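Local atomic coordinates of putative transcriptional regulator (Bacillus cytotoxicus NVH 391-98, PDB entry 3K4H), a protein that binds a glucose-containing sugar between its two lobes and, as a LacI-type regulator, probably controls transcription of target genes in response to it. Residues E54-V65 with R83-F93; D200-L208 with I235-V243. All blocks are in the same frame, centred on the assembly; numbering follows the deposited sequence.

Contact 1 (E54-V65 with R83-F93); sequences EEEIFNGVVKMV and RIIQYLHEQNF
Helix 54-65 and helix 83-90 run side by side in the same direction, their axes 10.3 Å apart and crossing at -18°. At the N-terminal end the Arg83 guanidinium lies flat on the Phe58 ring in a cation-pi stack, with Arg83 CZ 3.9 Å from the ring centroid. The ring reaches it with CG anti to the backbone N (chi1 -171°). Glu54, nearly coplanar at the guanidinium edge, forms a salt bridge from OE2 to Arg83 NH1 at 2.7 Å. Arg83 NH1 also donates to the syn lone pair of Glu54 OE1.

The Tyr87 side chain fits as a knob among Phe58, Val61, Val62 and Val65. Val62 CG2 sits over the ring centre, a CH-pi contact of 3.8 Å to the Tyr87 centroid. Val65 lies at the ring edge, and its CG2 lies over the face of Phe93, a second CH-pi contact. Both helices pack on one side of the parallel sheet, as in periplasmic-binding-protein-like alpha/beta lobes; Val61 touches Ile84 and Val14, and Leu88 and Phe93 touch Ile73.

The Arg83 guanidinium is thus fixed in rotation by a carboxylate at its edge and a ring on its face, at the exposed end of an otherwise apolar interface.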
loop_
_atom_site.group_PDB
_atom_site.type_symbol
_atom_site.label_atom_id
_atom_site.label_comp_id
_atom_site.label_asym_id
_atom_site.label_seq_id
_atom_site.Cartn_x
_atom_site.Cartn_y
_atom_site.Cartn_z
ATOM N N GLU A 54 -3.252 -30.602 3.238
ATOM C CA GLU A 54 -3.369 -29.513 4.146
ATOM C C GLU A 54 -3.045 -29.957 5.538
ATOM O O GLU A 54 -2.421 -29.263 6.281
ATOM C CB GLU A 54 -4.787 -29.032 4.113
ATOM C CG GLU A 54 -5.017 -27.785 4.848
ATOM C CD GLU A 54 -5.112 -27.999 6.304
ATOM O OE1 GLU A 54 -5.491 -27.079 7.022
ATOM O OE2 GLU A 54 -4.801 -29.097 6.734
ATOM N N GLU A 55 -3.496 -31.120 5.919
ATOM C CA GLU A 55 -3.162 -31.628 7.203
ATOM C C GLU A 55 -1.697 -31.874 7.265
ATOM O O GLU A 55 -1.044 -31.531 8.198
ATOM C CB GLU A 55 -3.882 -32.927 7.358
ATOM C CG GLU A 55 -3.915 -33.453 8.735
ATOM C CD GLU A 55 -4.164 -34.917 8.760
ATOM O OE1 GLU A 55 -3.633 -35.581 9.639
ATOM O OE2 GLU A 55 -4.882 -35.417 7.896
ATOM N N GLU A 56 -1.132 -32.413 6.222
ATOM C CA GLU A 56 0.279 -32.658 6.216
ATOM C C GLU A 56 1.116 -31.416 6.322
ATOM O O GLU A 56 2.158 -31.446 6.874
ATOM C CB GLU A 56 0.657 -33.467 5.006
ATOM C CG GLU A 56 -0.027 -34.762 4.971
ATOM C CD GLU A 56 0.321 -35.544 3.777
ATOM O OE1 GLU A 56 0.918 -34.989 2.891
ATOM O OE2 GLU A 56 -0.014 -36.711 3.692
ATOM N N ILE A 57 0.692 -30.335 5.722
ATOM C CA ILE A 57 1.431 -29.090 5.803
ATOM C C ILE A 57 1.363 -28.509 7.218
ATOM O O ILE A 57 2.341 -27.931 7.715
ATOM C CB ILE A 57 0.916 -28.069 4.784
ATOM C CG1 ILE A 57 1.275 -28.511 3.378
ATOM C CG2 ILE A 57 1.551 -26.723 4.997
ATOM C CD1 ILE A 57 0.737 -27.615 2.307
ATOM N N PHE A 58 0.216 -28.674 7.876
ATOM C CA PHE A 58 0.080 -28.228 9.257
ATOM C C PHE A 58 1.102 -28.970 10.098
ATOM O O PHE A 58 1.986 -28.340 10.691
ATOM C CB PHE A 58 -1.329 -28.471 9.785
ATOM C CG PHE A 58 -1.588 -27.834 11.125
ATOM C CD1 PHE A 58 -1.785 -26.460 11.233
ATOM C CD2 PHE A 58 -1.614 -28.604 12.281
ATOM C CE1 PHE A 58 -2.012 -25.869 12.472
ATOM C CE2 PHE A 58 -1.832 -28.022 13.526
ATOM C CZ PHE A 58 -2.029 -26.661 13.625
ATOM N N ASN A 59 1.015 -30.299 10.113
ATOM C CA ASN A 59 1.986 -31.099 10.833
ATOM C C ASN A 59 3.405 -30.607 10.537
ATOM O O ASN A 59 4.228 -30.441 11.464
ATOM C CB ASN A 59 1.814 -32.591 10.550
ATOM C CG ASN A 59 0.355 -33.052 10.677
ATOM O OD1 ASN A 59 -0.537 -32.241 10.945
ATOM N ND2 ASN A 59 0.108 -34.359 10.484
ATOM N N GLY A 60 3.669 -30.310 9.266
ATOM C CA GLY A 60 4.971 -29.844 8.879
ATOM C C GLY A 60 5.431 -28.658 9.726
ATOM O O GLY A 60 6.552 -28.669 10.277
ATOM N N VAL A 61 4.566 -27.644 9.822
ATOM C CA VAL A 61 4.896 -26.399 10.504
ATOM C C VAL A 61 5.030 -26.632 11.999
ATOM O O VAL A 61 5.900 -26.066 12.669
ATOM C CB VAL A 61 3.834 -25.317 10.244
ATOM C CG1 VAL A 61 3.860 -24.249 11.333
ATOM C CG2 VAL A 61 4.007 -24.686 8.842
ATOM N N VAL A 62 4.156 -27.483 12.510
ATOM C CA VAL A 62 4.138 -27.837 13.919
ATOM C C VAL A 62 5.446 -28.510 14.346
ATOM O O VAL A 62 6.002 -28.160 15.371
ATOM C CB VAL A 62 2.862 -28.672 14.221
ATOM C CG1 VAL A 62 3.007 -29.498 15.443
ATOM C CG2 VAL A 62 1.677 -27.734 14.362
ATOM N N LYS A 63 5.960 -29.439 13.539
ATOM C CA LYS A 63 7.235 -30.090 13.862
ATOM C C LYS A 63 8.392 -29.077 13.808
ATOM O O LYS A 63 9.301 -29.112 14.632
ATOM C CB LYS A 63 7.499 -31.307 12.957
ATOM C CG LYS A 63 6.316 -32.300 12.843
ATOM C CD LYS A 63 6.724 -33.767 12.509
ATOM C CE LYS A 63 8.031 -33.878 11.674
ATOM N NZ LYS A 63 8.783 -35.172 11.945
HETATM N N MSE A 64 8.329 -28.173 12.837
HETATM C CA MSE A 64 9.237 -27.045 12.746
HETATM C C MSE A 64 9.339 -26.298 14.062
HETATM O O MSE A 64 10.437 -26.072 14.571
HETATM C CB MSE A 64 8.774 -26.061 11.676
HETATM C CG MSE A 64 8.989 -26.506 10.252
HETATM SE SE MSE A 64 8.606 -25.084 8.964
HETATM C CE MSE A 64 9.742 -23.729 9.704
ATOM N N VAL A 65 8.192 -25.901 14.598
ATOM C CA VAL A 65 8.155 -25.115 15.821
ATOM C C VAL A 65 8.546 -25.999 16.992
ATOM O O VAL A 65 9.281 -25.568 17.878
ATOM C CB VAL A 65 6.755 -24.476 16.071
ATOM C CG1 VAL A 65 6.749 -23.660 17.360
ATOM C CG2 VAL A 65 6.354 -23.610 14.912
ATOM N N ARG A 83 -5.184 -21.947 9.515
ATOM C CA ARG A 83 -4.806 -22.536 10.778
ATOM C C ARG A 83 -3.331 -22.220 11.043
ATOM O O ARG A 83 -2.965 -21.916 12.186
ATOM C CB ARG A 83 -4.963 -24.065 10.783
ATOM C CG ARG A 83 -6.309 -24.627 10.468
ATOM C CD ARG A 83 -6.128 -25.998 9.855
ATOM N NE ARG A 83 -5.619 -26.934 10.850
ATOM C CZ ARG A 83 -5.162 -28.166 10.621
ATOM N NH1 ARG A 83 -5.118 -28.682 9.403
ATOM N NH2 ARG A 83 -4.740 -28.891 11.640
ATOM N N ILE A 84 -2.480 -22.310 10.011
ATOM C CA ILE A 84 -1.039 -22.139 10.227
ATOM C C ILE A 84 -0.776 -20.862 11.009
ATOM O O ILE A 84 -0.035 -20.875 11.997
ATOM C CB ILE A 84 -0.200 -22.119 8.925
ATOM C CG1 ILE A 84 -0.501 -23.312 8.006
ATOM C CG2 ILE A 84 1.283 -22.107 9.250
ATOM C CD1 ILE A 84 0.091 -24.571 8.439
ATOM N N ILE A 85 -1.401 -19.767 10.568
ATOM C CA ILE A 85 -1.288 -18.480 11.249
ATOM C C ILE A 85 -1.882 -18.511 12.651
ATOM O O ILE A 85 -1.252 -17.980 13.567
ATOM C CB ILE A 85 -1.937 -17.329 10.469
ATOM C CG1 ILE A 85 -1.232 -17.124 9.138
ATOM C CG2 ILE A 85 -1.875 -16.001 11.282
ATOM C CD1 ILE A 85 -1.817 -15.956 8.334
ATOM N N GLN A 86 -3.072 -19.104 12.833
ATOM C CA GLN A 86 -3.654 -19.227 14.182
ATOM C C GLN A 86 -2.643 -19.900 15.087
ATOM O O GLN A 86 -2.470 -19.497 16.232
ATOM C CB GLN A 86 -4.996 -20.001 14.224
ATOM C CG GLN A 86 -6.297 -19.160 14.385
ATOM C CD GLN A 86 -6.277 -18.102 15.538
ATOM O OE1 GLN A 86 -6.295 -16.883 15.279
ATOM N NE2 GLN A 86 -6.257 -18.569 16.799
ATOM N N TYR A 87 -1.952 -20.901 14.557
ATOM C CA TYR A 87 -1.020 -21.660 15.344
ATOM C C TYR A 87 0.157 -20.811 15.747
ATOM O O TYR A 87 0.497 -20.740 16.936
ATOM C CB TYR A 87 -0.534 -22.907 14.604
ATOM C CG TYR A 87 0.541 -23.649 15.371
ATOM C CD1 TYR A 87 1.889 -23.484 15.051
ATOM C CD2 TYR A 87 0.213 -24.483 16.451
ATOM C CE1 TYR A 87 2.886 -24.150 15.780
ATOM C CE2 TYR A 87 1.197 -25.152 17.178
ATOM C CZ TYR A 87 2.532 -24.985 16.838
ATOM O OH TYR A 87 3.524 -25.633 17.544
ATOM N N LEU A 88 0.784 -20.179 14.761
ATOM C CA LEU A 88 1.999 -19.427 15.001
ATOM C C LEU A 88 1.704 -18.239 15.889
ATOM O O LEU A 88 2.512 -17.896 16.750
ATOM C CB LEU A 88 2.646 -18.975 13.689
ATOM C CG LEU A 88 3.150 -20.023 12.689
ATOM C CD1 LEU A 88 3.752 -19.323 11.501
ATOM C CD2 LEU A 88 4.173 -20.967 13.316
ATOM N N HIS A 89 0.544 -17.618 15.692
ATOM C CA HIS A 89 0.163 -16.473 16.518
ATOM C C HIS A 89 -0.006 -16.857 17.980
ATOM O O HIS A 89 0.511 -16.182 18.861
ATOM C CB HIS A 89 -1.096 -15.781 16.004
ATOM C CG HIS A 89 -1.597 -14.707 16.918
ATOM N ND1 HIS A 89 -0.953 -13.494 17.063
ATOM C CD2 HIS A 89 -2.672 -14.666 17.746
ATOM C CE1 HIS A 89 -1.612 -12.752 17.940
ATOM N NE2 HIS A 89 -2.663 -13.438 18.363
ATOM N N GLU A 90 -0.714 -17.955 18.225
ATOM C CA GLU A 90 -0.852 -18.522 19.571
ATOM C C GLU A 90 0.449 -19.013 20.255
ATOM O O GLU A 90 0.578 -18.918 21.463
ATOM C CB GLU A 90 -1.869 -19.657 19.540
ATOM C CG GLU A 90 -3.298 -19.194 19.372
ATOM C CD GLU A 90 -3.783 -18.393 20.554
ATOM O OE1 GLU A 90 -4.270 -17.258 20.338
ATOM O OE2 GLU A 90 -3.659 -18.894 21.697
ATOM N N GLN A 91 1.397 -19.559 19.496
ATOM C CA GLN A 91 2.620 -20.063 20.105
ATOM C C GLN A 91 3.624 -18.925 20.222
ATOM O O GLN A 91 4.764 -19.119 20.666
ATOM C CB GLN A 91 3.197 -21.264 19.340
ATOM C CG GLN A 91 2.332 -22.555 19.303
ATOM C CD GLN A 91 1.669 -22.937 20.641
ATOM O OE1 GLN A 91 2.153 -23.799 21.386
ATOM N NE2 GLN A 91 0.543 -22.304 20.934
ATOM N N ASN A 92 3.174 -17.734 19.849
ATOM C CA ASN A 92 4.032 -16.563 19.769
ATOM C C ASN A 92 5.320 -16.796 18.962
ATOM O O ASN A 92 6.380 -16.324 19.346
ATOM C CB ASN A 92 4.376 -16.083 21.176
ATOM C CG ASN A 92 4.324 -14.582 21.304
ATOM O OD1 ASN A 92 3.497 -14.060 22.043
ATOM N ND2 ASN A 92 5.190 -13.876 20.582
ATOM N N PHE A 93 5.225 -17.517 17.844
ATOM C CA PHE A 93 6.391 -17.838 17.017
ATOM C C PHE A 93 6.631 -16.745 15.990
ATOM O O PHE A 93 5.660 -16.265 15.396
ATOM C CB PHE A 93 6.193 -19.181 16.310
ATOM C CG PHE A 93 7.453 -19.736 15.742
ATOM C CD1 PHE A 93 7.781 -19.518 14.400
ATOM C CD2 PHE A 93 8.340 -20.438 16.552
ATOM C CE1 PHE A 93 8.975 -20.006 13.872
ATOM C CE2 PHE A 93 9.527 -20.927 16.052
ATOM C CZ PHE A 93 9.855 -20.717 14.705
#

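Contact 2 (D200-L208 with I235-V243). With GLC (alpha-D-glucopyranose), chain C.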
loop_
_atom_site.group_PDB
_atom_site.type_symbol
_atom_site.label_atom_id
_atom_site.label_comp_id
_atom_site.label_asym_id
_atom_site.label_seq_id
_atom_site.Cartn_x
_atom_site.Cartn_y
_atom_site.Cartn_z
ATOM N N ASP A 200 -2.651 -14.805 -12.872
ATOM C CA ASP A 200 -1.406 -15.565 -12.933
ATOM C C ASP A 200 -1.024 -15.961 -14.375
ATOM O O ASP A 200 -1.851 -16.496 -15.113
ATOM C CB ASP A 200 -1.560 -16.826 -12.076
ATOM C CG ASP A 200 -0.288 -17.639 -11.985
ATOM O OD1 ASP A 200 0.241 -17.705 -10.867
ATOM O OD2 ASP A 200 0.187 -18.211 -13.000
ATOM N N ASP A 201 0.236 -15.745 -14.752
ATOM C CA ASP A 201 0.752 -16.109 -16.078
ATOM C C ASP A 201 0.438 -17.532 -16.527
ATOM O O ASP A 201 0.216 -17.763 -17.711
ATOM C CB ASP A 201 2.256 -15.844 -16.163
ATOM C CG ASP A 201 2.574 -14.374 -16.430
ATOM O OD1 ASP A 201 1.627 -13.576 -16.516
ATOM O OD2 ASP A 201 3.751 -13.988 -16.571
ATOM N N LEU A 202 0.416 -18.492 -15.606
ATOM C CA LEU A 202 0.063 -19.861 -15.991
ATOM C C LEU A 202 -1.294 -19.886 -16.654
ATOM O O LEU A 202 -1.473 -20.556 -17.670
ATOM C CB LEU A 202 0.077 -20.827 -14.811
ATOM C CG LEU A 202 1.485 -21.339 -14.509
ATOM C CD1 LEU A 202 1.458 -22.412 -13.410
ATOM C CD2 LEU A 202 2.226 -21.810 -15.794
ATOM N N ILE A 203 -2.231 -19.145 -16.066
ATOM C CA ILE A 203 -3.594 -19.056 -16.543
ATOM C C ILE A 203 -3.616 -18.246 -17.839
ATOM O O ILE A 203 -4.376 -18.544 -18.743
ATOM C CB ILE A 203 -4.492 -18.374 -15.496
ATOM C CG1 ILE A 203 -4.298 -19.039 -14.124
ATOM C CG2 ILE A 203 -5.954 -18.421 -15.928
ATOM C CD1 ILE A 203 -5.038 -18.373 -12.970
ATOM N N GLY A 204 -2.771 -17.221 -17.916
ATOM C CA GLY A 204 -2.639 -16.401 -19.110
ATOM C C GLY A 204 -2.194 -17.267 -20.260
ATOM O O GLY A 204 -2.746 -17.203 -21.362
ATOM N N LEU A 205 -1.210 -18.113 -20.000
ATOM C CA LEU A 205 -0.604 -18.865 -21.084
ATOM C C LEU A 205 -1.610 -19.862 -21.598
ATOM O O LEU A 205 -1.686 -20.102 -22.805
ATOM C CB LEU A 205 0.726 -19.515 -20.660
ATOM C CG LEU A 205 1.822 -18.436 -20.552
ATOM C CD1 LEU A 205 3.024 -18.918 -19.791
ATOM C CD2 LEU A 205 2.227 -17.860 -21.931
ATOM N N GLY A 206 -2.406 -20.409 -20.675
ATOM C CA GLY A 206 -3.413 -21.373 -21.015
ATOM C C GLY A 206 -4.561 -20.719 -21.742
ATOM O O GLY A 206 -5.146 -21.312 -22.638
ATOM N N VAL A 207 -4.897 -19.502 -21.348
ATOM C CA VAL A 207 -5.994 -18.788 -21.952
ATOM C C VAL A 207 -5.618 -18.648 -23.426
ATOM O O VAL A 207 -6.371 -19.084 -24.304
ATOM C CB VAL A 207 -6.267 -17.427 -21.214
ATOM C CG1 VAL A 207 -7.033 -16.435 -22.072
ATOM C CG2 VAL A 207 -7.056 -17.666 -19.912
ATOM N N LEU A 208 -4.420 -18.112 -23.682
ATOM C CA LEU A 208 -3.858 -17.988 -25.025
ATOM C C LEU A 208 -3.943 -19.238 -25.880
ATOM O O LEU A 208 -4.368 -19.179 -27.013
ATOM C CB LEU A 208 -2.400 -17.625 -24.936
ATOM C CG LEU A 208 -1.941 -16.242 -25.292
ATOM C CD1 LEU A 208 -0.445 -16.296 -25.205
ATOM C CD2 LEU A 208 -2.372 -15.926 -26.744
ATOM N N ILE A 235 7.977 -14.965 -24.125
ATOM C CA ILE A 235 8.258 -15.767 -25.302
ATOM C C ILE A 235 6.995 -16.432 -25.871
ATOM O O ILE A 235 7.060 -17.162 -26.874
ATOM C CB ILE A 235 9.371 -16.786 -24.931
ATOM C CG1 ILE A 235 10.511 -16.736 -25.942
ATOM C CG2 ILE A 235 8.834 -18.164 -24.494
ATOM C CD1 ILE A 235 11.572 -15.697 -25.560
ATOM N N ALA A 236 5.880 -16.131 -25.259
ATOM C CA ALA A 236 4.630 -16.657 -25.669
ATOM C C ALA A 236 4.363 -16.005 -26.951
ATOM O O ALA A 236 4.867 -14.958 -27.213
ATOM C CB ALA A 236 3.613 -16.268 -24.724
ATOM N N SER A 237 3.567 -16.618 -27.790
ATOM C CA SER A 237 3.255 -15.938 -28.990
ATOM C C SER A 237 1.814 -15.613 -28.971
ATOM O O SER A 237 0.999 -16.495 -28.981
ATOM C CB SER A 237 3.513 -16.867 -30.142
ATOM O OG SER A 237 2.432 -17.734 -30.280
ATOM N N PRO A 238 1.486 -14.346 -29.092
ATOM C CA PRO A 238 2.396 -13.230 -28.995
ATOM C C PRO A 238 2.748 -13.024 -27.591
ATOM O O PRO A 238 2.038 -13.456 -26.766
ATOM C CB PRO A 238 1.542 -12.090 -29.427
ATOM C CG PRO A 238 0.295 -12.442 -29.072
ATOM C CD PRO A 238 0.126 -13.860 -29.233
ATOM N N PRO A 239 3.819 -12.352 -27.303
ATOM C CA PRO A 239 4.196 -12.149 -25.924
ATOM C C PRO A 239 3.131 -11.475 -25.109
ATOM O O PRO A 239 2.525 -10.552 -25.528
ATOM C CB PRO A 239 5.376 -11.226 -26.060
ATOM C CG PRO A 239 5.935 -11.570 -27.302
ATOM C CD PRO A 239 4.839 -11.835 -28.202
ATOM N N LEU A 240 2.936 -11.965 -23.901
ATOM C CA LEU A 240 1.893 -11.519 -22.994
ATOM C C LEU A 240 2.080 -10.265 -22.225
ATOM O O LEU A 240 3.041 -10.121 -21.559
ATOM C CB LEU A 240 1.803 -12.543 -21.920
ATOM C CG LEU A 240 0.652 -13.458 -21.693
ATOM C CD1 LEU A 240 0.966 -14.096 -20.434
ATOM C CD2 LEU A 240 -0.536 -12.695 -21.529
ATOM N N SER A 241 1.109 -9.381 -22.246
ATOM C CA SER A 241 1.130 -8.254 -21.369
ATOM C C SER A 241 0.924 -8.778 -20.006
ATOM O O SER A 241 0.089 -9.583 -19.789
ATOM C CB SER A 241 0.000 -7.362 -21.722
ATOM O OG SER A 241 0.093 -7.056 -23.056
ATOM N N THR A 242 1.671 -8.292 -19.058
ATOM C CA THR A 242 1.653 -8.913 -17.779
ATOM C C THR A 242 2.063 -7.925 -16.760
ATOM O O THR A 242 2.709 -7.003 -17.075
ATOM C CB THR A 242 2.629 -10.003 -17.840
ATOM O OG1 THR A 242 2.346 -10.955 -16.848
ATOM C CG2 THR A 242 3.898 -9.473 -17.604
ATOM N N VAL A 243 1.760 -8.122 -15.512
ATOM C CA VAL A 243 2.218 -7.134 -14.591
ATOM C C VAL A 243 3.378 -7.691 -13.856
ATOM O O VAL A 243 3.251 -8.701 -13.261
ATOM C CB VAL A 243 1.196 -6.895 -13.536
ATOM C CG1 VAL A 243 1.710 -6.012 -12.521
ATOM C CG2 VAL A 243 -0.019 -6.351 -14.092
HETATM C C1 GLC C . 0.839 -17.260 -7.951
HETATM C C2 GLC C . 1.140 -17.836 -6.577
HETATM C C3 GLC C . 0.618 -16.905 -5.506
HETATM C C4 GLC C . 1.356 -15.592 -5.701
HETATM C C5 GLC C . 0.912 -14.970 -7.026
HETATM C C6 GLC C . 1.706 -13.680 -7.302
HETATM O O1 GLC C . -0.521 -17.457 -8.238
HETATM O O2 GLC C . 0.505 -19.084 -6.446
HETATM O O3 GLC C . 0.824 -17.476 -4.229
HETATM O O4 GLC C . 1.107 -14.687 -4.647
HETATM O O5 GLC C . 1.114 -15.874 -8.097
HETATM O O6 GLC C . 0.980 -12.750 -8.075
#
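In the C-terminal lobe of this periplasmic-binding-protein-like fold, the first turns of helix 201-213 pack against the loop that leads into the strand ending at 244. The start of the helix faces the sugar pocket. Asp201 and Thr242 join the two segments there: Thr242 OG1 donates to Asp201 OD1 at 2.7 Å, although the position of that oxygen is less certain. Thr242 OG1 points at the helix because it is anti to its own backbone N (chi1 -158°). The other carboxylate oxygen, Asp201 OD2, accepts from Ala230 N.

Next comes an apolar patch. Leu240 CD1 lies 4.2 Å from Leu205 CD2, against the turn that holds Gly204. The same Leu205 CD2 touches Ala236 CB at 3.5 Å. One turn on, Leu208 CD2 rests on the ring of Pro238, 4.1 Å from its CD. A cis peptide bond precedes this proline. Ile224 of strand 223-227 touches both Leu208 and Leu240.

Asp200 is the N-cap residue. Its OD2 accepts from Leu202 N at 2.6 Å, and its OD1 accepts from O1 of the glucose at 2.7 Å. Asn25 ND2 also bonds to Asp200 OD1, while Asn228 and Arg149 hold the sugar elsewhere.

One carboxylate therefore caps the helix and binds the ligand. The capping bond and the Asn25 bond are consistent with a fixed carboxylate rotation, and the nearby helix N-terminus would tend to stabilise its negative charge.

How the contacts relate
Contact 1 closes before contact 2 opens along the chain. They lie on opposite sides of the chain's centre, with centres about 35 Å apart and nearest atoms about 16 Å apart. They share no helix or strand. Contact 1 packs two helices on the parallel sheet that includes strands 10-14 and 72-75. Contact 2 joins helix 201-213 to the loop before strand 241-244 of the mixed sheet, which also includes strand 223-227. These are the two lobes of the fold, with the sugar between them. Contact 2 supplies a ligand residue, whereas contact 1 is packing within its own lobe, with the side chain of Ile57 about 12 Å from a bound glucose.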